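PDB 7CIW: agmatine N-acetyltransferase from Drosophila melanogaster, which transfers the acetyl group of acetyl-CoA to the amine of agmatine, and probably acylates arylalkylamines such as dopamine and serotonin. Local coordinates for residues A[19-31]-A[44-56]. The protein carries 1 engineered substitution. Numbering follows the deposited sequence.
With G0R (N-(4-carbamimidamidobutyl)ethanamide), chain C; COA (coenzyme A), chain B.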
loop_
_atom_site.group_PDB
_atom_site.type_symbol
_atom_site.label_atom_id
_atom_site.label_comp_id
_atom_site.label_asym_id
_atom_site.label_seq_id
_atom_site.Cartn_x
_atom_site.Cartn_y
_atom_site.Cartn_z
ATOM N N THR A 19 11.078 -3.086 13.350
ATOM C CA THR A 19 9.780 -3.331 12.748
ATOM C C THR A 19 8.644 -3.264 13.756
ATOM O O THR A 19 7.492 -3.084 13.351
ATOM C CB THR A 19 9.766 -4.691 12.047
ATOM O OG1 THR A 19 10.083 -5.721 12.985
ATOM C CG2 THR A 19 10.787 -4.715 10.911
ATOM N N GLU A 20 8.919 -3.411 15.055
ATOM C CA GLU A 20 7.805 -3.425 15.999
ATOM C C GLU A 20 7.137 -2.062 16.083
ATOM O O GLU A 20 5.902 -1.970 16.086
ATOM C CB GLU A 20 8.254 -3.873 17.384
ATOM C CG GLU A 20 7.077 -4.007 18.328
ATOM C CD GLU A 20 7.488 -4.435 19.718
ATOM O OE1 GLU A 20 7.447 -5.652 20.001
ATOM O OE2 GLU A 20 7.850 -3.551 20.522
ATOM N N GLN A 21 7.934 -0.995 16.155
ATOM C CA GLN A 21 7.357 0.341 16.198
ATOM C C GLN A 21 6.546 0.619 14.941
ATOM O O GLN A 21 5.472 1.222 15.009
ATOM C CB GLN A 21 8.462 1.385 16.357
ATOM C CG GLN A 21 9.048 1.472 17.767
ATOM C CD GLN A 21 7.998 1.338 18.853
ATOM O OE1 GLN A 21 6.977 2.030 18.840
ATOM N NE2 GLN A 21 8.238 0.429 19.803
ATOM N N LEU A 22 7.048 0.185 13.782
ATOM C CA LEU A 22 6.308 0.377 12.536
ATOM C C LEU A 22 4.966 -0.332 12.586
ATOM O O LEU A 22 3.936 0.233 12.212
ATOM C CB LEU A 22 7.131 -0.133 11.350
ATOM C CG LEU A 22 6.384 -0.286 10.017
ATOM C CD1 LEU A 22 5.888 1.077 9.521
ATOM C CD2 LEU A 22 7.280 -0.943 8.959
ATOM N N MET A 23 4.963 -1.586 13.030
ATOM C CA MET A 23 3.706 -2.325 13.081
ATOM C C MET A 23 2.755 -1.718 14.107
ATOM O O MET A 23 1.545 -1.662 13.880
ATOM C CB MET A 23 3.980 -3.797 13.385
ATOM C CG MET A 23 2.737 -4.682 13.321
ATOM S SD MET A 23 1.726 -4.466 11.836
ATOM C CE MET A 23 2.906 -4.912 10.563
ATOM N N THR A 24 3.284 -1.234 15.235
ATOM C CA THR A 24 2.424 -0.578 16.211
ATOM C C THR A 24 1.729 0.640 15.613
ATOM O O THR A 24 0.523 0.841 15.826
ATOM C CB THR A 24 3.253 -0.209 17.442
ATOM O OG1 THR A 24 3.719 -1.424 18.039
ATOM C CG2 THR A 24 2.422 0.567 18.453
ATOM N N PHE A 25 2.462 1.453 14.840
ATOM C CA PHE A 25 1.823 2.577 14.155
ATOM C C PHE A 25 0.773 2.086 13.164
ATOM O O PHE A 25 -0.341 2.619 13.109
ATOM C CB PHE A 25 2.862 3.440 13.430
ATOM C CG PHE A 25 2.243 4.425 12.478
ATOM C CD1 PHE A 25 1.714 5.618 12.947
ATOM C CD2 PHE A 25 2.141 4.135 11.122
ATOM C CE1 PHE A 25 1.107 6.518 12.074
ATOM C CE2 PHE A 25 1.538 5.035 10.251
ATOM C CZ PHE A 25 1.022 6.222 10.735
ATOM N N LEU A 26 1.121 1.085 12.349
ATOM C CA LEU A 26 0.170 0.594 11.354
ATOM C C LEU A 26 -1.107 0.090 12.011
ATOM O O LEU A 26 -2.208 0.334 11.509
ATOM C CB LEU A 26 0.811 -0.506 10.506
ATOM C CG LEU A 26 1.975 -0.090 9.607
ATOM C CD1 LEU A 26 2.576 -1.316 8.919
ATOM C CD2 LEU A 26 1.518 0.932 8.566
ATOM N N LEU A 27 -0.985 -0.627 13.130
ATOM C CA LEU A 27 -2.181 -1.129 13.803
ATOM C C LEU A 27 -3.015 -0.005 14.407
ATOM O O LEU A 27 -4.232 -0.156 14.561
ATOM C CB LEU A 27 -1.790 -2.139 14.884
ATOM C CG LEU A 27 -1.232 -3.421 14.280
ATOM C CD1 LEU A 27 -0.515 -4.267 15.319
ATOM C CD2 LEU A 27 -2.360 -4.220 13.612
ATOM N N ALA A 28 -2.394 1.122 14.746
ATOM C CA ALA A 28 -3.132 2.215 15.369
ATOM C C ALA A 28 -3.818 3.128 14.357
ATOM O O ALA A 28 -4.946 3.569 14.595
ATOM C CB ALA A 28 -2.194 3.048 16.246
ATOM N N HIS A 29 -3.162 3.433 13.228
ATOM C CA HIS A 29 -3.599 4.522 12.370
ATOM C C HIS A 29 -3.669 4.179 10.890
ATOM O O HIS A 29 -4.093 5.027 10.098
ATOM C CB HIS A 29 -2.683 5.741 12.558
ATOM C CG HIS A 29 -2.729 6.307 13.941
ATOM N ND1 HIS A 29 -3.909 6.658 14.559
ATOM C CD2 HIS A 29 -1.744 6.557 14.837
ATOM C CE1 HIS A 29 -3.649 7.111 15.774
ATOM N NE2 HIS A 29 -2.343 7.061 15.966
ATOM N N TYR A 30 -3.259 2.981 10.493
ATOM C CA TYR A 30 -3.402 2.543 9.113
ATOM C C TYR A 30 -4.505 1.503 8.989
ATOM O O TYR A 30 -5.526 1.746 8.341
ATOM C CB TYR A 30 -2.078 1.969 8.593
ATOM C CG TYR A 30 -2.201 1.310 7.241
ATOM C CD1 TYR A 30 -2.355 2.075 6.084
ATOM C CD2 TYR A 30 -2.161 -0.077 7.114
ATOM C CE1 TYR A 30 -2.476 1.478 4.842
ATOM C CE2 TYR A 30 -2.282 -0.684 5.870
ATOM C CZ TYR A 30 -2.437 0.101 4.742
ATOM O OH TYR A 30 -2.550 -0.501 3.511
ATOM N N TYR A 31 -4.322 0.357 9.631
ATOM C CA TYR A 31 -5.262 -0.749 9.478
ATOM C C TYR A 31 -6.702 -0.432 9.880
ATOM O O TYR A 31 -7.616 -0.904 9.187
ATOM C CB TYR A 31 -4.749 -1.938 10.283
ATOM C CG TYR A 31 -3.682 -2.787 9.630
ATOM C CD1 TYR A 31 -3.944 -3.519 8.472
ATOM C CD2 TYR A 31 -2.424 -2.908 10.212
ATOM C CE1 TYR A 31 -2.975 -4.340 7.906
ATOM C CE2 TYR A 31 -1.448 -3.730 9.656
ATOM C CZ TYR A 31 -1.733 -4.451 8.511
ATOM O OH TYR A 31 -0.777 -5.271 7.966
ATOM N N GLU A 44 -9.047 -6.619 13.189
ATOM C CA GLU A 44 -7.588 -6.649 13.274
ATOM C C GLU A 44 -6.997 -7.527 12.174
ATOM O O GLU A 44 -7.526 -8.603 11.889
ATOM C CB GLU A 44 -7.141 -7.165 14.639
ATOM C CG GLU A 44 -7.698 -6.367 15.813
ATOM C CD GLU A 44 -9.092 -6.821 16.241
ATOM O OE1 GLU A 44 -9.734 -6.095 17.032
ATOM O OE2 GLU A 44 -9.551 -7.892 15.789
ATOM N N PRO A 45 -5.900 -7.104 11.544
ATOM C CA PRO A 45 -5.301 -7.926 10.487
ATOM C C PRO A 45 -4.725 -9.229 11.023
ATOM O O PRO A 45 -4.284 -9.321 12.172
ATOM C CB PRO A 45 -4.193 -7.026 9.920
ATOM C CG PRO A 45 -3.862 -6.097 11.041
ATOM C CD PRO A 45 -5.177 -5.828 11.721
ATOM N N GLU A 46 -4.730 -10.246 10.162
ATOM C CA GLU A 46 -4.171 -11.541 10.519
ATOM C C GLU A 46 -2.648 -11.491 10.486
ATOM O O GLU A 46 -2.043 -10.576 9.922
ATOM C CB GLU A 46 -4.698 -12.627 9.579
ATOM C CG GLU A 46 -6.211 -12.720 9.578
ATOM C CD GLU A 46 -6.737 -13.774 8.618
ATOM O OE1 GLU A 46 -5.949 -14.270 7.786
ATOM O OE2 GLU A 46 -7.940 -14.107 8.700
ATOM N N ALA A 47 -2.026 -12.488 11.123
ATOM C CA ALA A 47 -0.569 -12.501 11.215
ATOM C C ALA A 47 0.079 -12.449 9.838
ATOM O O ALA A 47 1.069 -11.737 9.638
ATOM C CB ALA A 47 -0.097 -13.743 11.975
ATOM N N ALA A 48 -0.462 -13.198 8.875
ATOM C CA ALA A 48 0.153 -13.248 7.554
ATOM C C ALA A 48 0.086 -11.896 6.854
ATOM O O ALA A 48 1.001 -11.537 6.099
ATOM C CB ALA A 48 -0.526 -14.324 6.710
ATOM N N ASP A 49 -0.989 -11.147 7.094
ATOM C CA ASP A 49 -1.132 -9.790 6.570
ATOM C C ASP A 49 -0.019 -8.891 7.093
ATOM O O ASP A 49 0.737 -8.285 6.318
ATOM C CB ASP A 49 -2.518 -9.270 6.975
ATOM C CG ASP A 49 -2.871 -7.899 6.392
ATOM O OD1 ASP A 49 -1.972 -7.095 6.059
ATOM O OD2 ASP A 49 -4.090 -7.618 6.312
ATOM N N LYS A 50 0.104 -8.814 8.420
ATOM C CA LYS A 50 1.171 -8.033 9.041
ATOM C C LYS A 50 2.544 -8.502 8.581
ATOM O O LYS A 50 3.429 -7.687 8.298
ATOM C CB LYS A 50 1.060 -8.141 10.565
ATOM C CG LYS A 50 -0.297 -7.680 11.098
ATOM C CD LYS A 50 -0.384 -7.712 12.628
ATOM C CE LYS A 50 -0.482 -9.132 13.149
ATOM N NZ LYS A 50 -0.646 -9.163 14.645
ATOM N N GLU A 51 2.744 -9.818 8.521
ATOM C CA GLU A 51 4.044 -10.352 8.132
ATOM C C GLU A 51 4.405 -9.958 6.705
ATOM O O GLU A 51 5.573 -9.667 6.413
ATOM C CB GLU A 51 4.042 -11.873 8.290
ATOM C CG GLU A 51 4.153 -12.324 9.735
ATOM C CD GLU A 51 4.166 -13.834 9.876
ATOM O OE1 GLU A 51 4.646 -14.514 8.939
ATOM O OE2 GLU A 51 3.694 -14.335 10.921
ATOM N N PHE A 52 3.424 -9.934 5.803
ATOM C CA PHE A 52 3.732 -9.538 4.435
ATOM C C PHE A 52 4.204 -8.093 4.375
ATOM O O PHE A 52 5.184 -7.779 3.687
ATOM C CB PHE A 52 2.534 -9.711 3.516
ATOM C CG PHE A 52 2.735 -9.027 2.197
ATOM C CD1 PHE A 52 3.739 -9.462 1.341
ATOM C CD2 PHE A 52 2.010 -7.903 1.855
ATOM C CE1 PHE A 52 3.973 -8.828 0.135
ATOM C CE2 PHE A 52 2.244 -7.259 0.642
ATOM C CZ PHE A 52 3.233 -7.729 -0.213
ATOM N N LEU A 53 3.502 -7.189 5.060
ATOM C CA LEU A 53 3.961 -5.804 5.074
ATOM C C LEU A 53 5.395 -5.728 5.569
ATOM O O LEU A 53 6.250 -5.087 4.943
ATOM C CB LEU A 53 3.035 -4.940 5.938
ATOM C CG LEU A 53 1.688 -4.599 5.296
ATOM C CD1 LEU A 53 1.007 -3.463 6.050
ATOM C CD2 LEU A 53 1.865 -4.240 3.822
ATOM N N LEU A 54 5.693 -6.420 6.673
ATOM C CA LEU A 54 7.028 -6.336 7.240
ATOM C C LEU A 54 8.066 -7.029 6.368
ATOM O O LEU A 54 9.254 -6.709 6.472
ATOM C CB LEU A 54 7.025 -6.921 8.652
ATOM C CG LEU A 54 6.219 -6.103 9.664
ATOM C CD1 LEU A 54 6.321 -6.755 11.056
ATOM C CD2 LEU A 54 6.668 -4.626 9.701
ATOM N N SER A 55 7.645 -7.952 5.499
ATOM C CA SER A 55 8.587 -8.600 4.593
ATOM C C SER A 55 9.204 -7.625 3.597
ATOM O O SER A 55 10.163 -7.987 2.909
ATOM C CB SER A 55 7.902 -9.746 3.845
ATOM O OG SER A 55 7.055 -9.279 2.809
ATOM N N ASN A 56 8.685 -6.404 3.503
ATOM C CA ASN A 56 9.259 -5.411 2.614
ATOM C C ASN A 56 10.359 -4.595 3.264
ATOM O O ASN A 56 11.097 -3.908 2.550
ATOM C CB ASN A 56 8.160 -4.470 2.104
ATOM C CG ASN A 56 7.166 -5.184 1.260
ATOM O OD1 ASN A 56 7.441 -5.517 0.104
ATOM N ND2 ASN A 56 6.000 -5.460 1.830
HETATM C C10 G0R C . -3.350 -5.015 3.659
HETATM N N12 G0R C . -4.512 -5.104 4.534
HETATM C C1 G0R C . -1.196 2.162 -0.342
HETATM C C2 G0R C . -2.215 1.290 0.389
HETATM C C5 G0R C . -3.978 -0.519 0.289
HETATM C C6 G0R C . -3.449 -1.946 0.446
HETATM C C7 G0R C . -4.520 -2.924 0.942
HETATM C C8 G0R C . -4.426 -3.327 2.419
HETATM N N4 G0R C . -2.998 0.333 -0.365
HETATM N N9 G0R C . -3.314 -4.210 2.696
HETATM N N11 G0R C . -2.205 -5.859 3.895
HETATM O O3 G0R C . -2.351 1.390 1.564
HETATM N N1A COA B . -10.415 11.240 6.284
HETATM C C2A COA B . -10.950 12.475 6.078
HETATM N N3A COA B . -10.223 13.453 5.442
HETATM C C4A COA B . -8.974 13.200 5.017
HETATM C C5A COA B . -8.449 11.984 5.226
HETATM C C6A COA B . -9.186 11.004 5.860
HETATM N N6A COA B . -9.045 9.556 6.302
HETATM N N7A COA B . -7.190 11.947 4.721
HETATM C C8A COA B . -6.920 13.150 4.195
HETATM N N9A COA B . -8.014 13.908 4.369
HETATM C C1B COA B . -8.319 15.187 4.099
HETATM C C2B COA B . -7.296 16.057 4.870
HETATM O O2B COA B . -7.695 16.271 6.281
HETATM C C3B COA B . -7.170 17.188 4.147
HETATM O O3B COA B . -8.298 18.098 4.238
HETATM P P3B COA B . -8.381 19.361 5.318
HETATM O O7A COA B . -6.992 19.894 5.612
HETATM O O8A COA B . -9.326 20.439 4.777
HETATM O O9A COA B . -8.983 18.762 6.581
HETATM C C4B COA B . -7.262 16.667 2.601
HETATM O O4B COA B . -7.967 15.543 2.613
HETATM C C5B COA B . -5.897 16.482 1.984
HETATM O O5B COA B . -5.073 15.840 2.948
HETATM P P1A COA B . -3.686 15.020 2.484
HETATM O O1A COA B . -3.627 14.734 0.981
HETATM O O2A COA B . -2.468 15.776 2.995
HETATM O O3A COA B . -3.823 13.570 3.236
HETATM P P2A COA B . -2.687 12.816 4.152
HETATM O O4A COA B . -2.467 13.570 5.429
HETATM O O5A COA B . -1.430 12.617 3.337
HETATM O O6A COA B . -3.461 11.397 4.464
HETATM C CBP COA B . -3.879 9.184 3.924
HETATM C CCP COA B . -3.837 10.594 3.394
HETATM C CDP COA B . -2.402 8.741 4.202
HETATM C CEP COA B . -4.516 8.250 2.885
HETATM C CAP COA B . -4.740 9.178 5.185
HETATM O OAP COA B . -6.072 9.448 4.820
HETATM C C9P COA B . -4.726 7.838 5.948
HETATM O O9P COA B . -3.817 7.500 6.641
HETATM N N8P COA B . -5.892 6.985 5.840
HETATM C C7P COA B . -5.998 5.716 6.583
HETATM C C6P COA B . -5.180 4.507 5.955
HETATM C C5P COA B . -5.526 4.471 4.487
HETATM O O5P COA B . -6.662 4.402 4.098
HETATM N N4P COA B . -4.363 4.520 3.554
HETATM C C3P COA B . -4.480 4.547 2.104
HETATM C C2P COA B . -5.032 3.248 1.518
HETATM S S1P COA B . -4.809 3.551 -0.262
#
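Tyr31 donates a hydrogen bond to Asp49, OH to OD1 2.9 Å, reaching that oxygen from above the carboxylate plane, with ring and carboxylate turned 78° apart. The same OD1 takes N11 of the acetylagmatine guanidinium at 2.5 Å, while OD2 accepts a longer bond from N12. Asp49 chi1 of -175° carries the carboxylate away from its own backbone N and toward both partners. Pro45 points CG at the centre of one face of the Tyr31 ring, 3.4 Å from the centroid, a CH-pi contact; Tyr30 CD2 sits over the opposite face, toward the rim. Leu53 CD1 packs against the hydroxyl end of Tyr31. Leu27 CD2 touches Pro45 CG from the side at 3.5 Å. Further along helices 19-30 and 47-54, the bent Met23 chain crosses Lys50 to bring CE 3.6 Å from Leu54 CG. Outside the pair, Trp100 and Ile103 of helix 99-114 touch Asp49. A phenylalanine in place of Tyr31 would probably keep the CH-pi contact with Pro45 yet leave Asp49 OD1 without the tyrosine hydroxyl, its carboxylate steadied less beside the guanidinium. In this GNAT-fold acetyltransferase Tyr30, which also lines the coenzyme A pocket, binds acetamide O3 through OH; the two segments thus hold both polar ends of acetylagmatine, the carboxylate probably pairing in charge with the guanidinium.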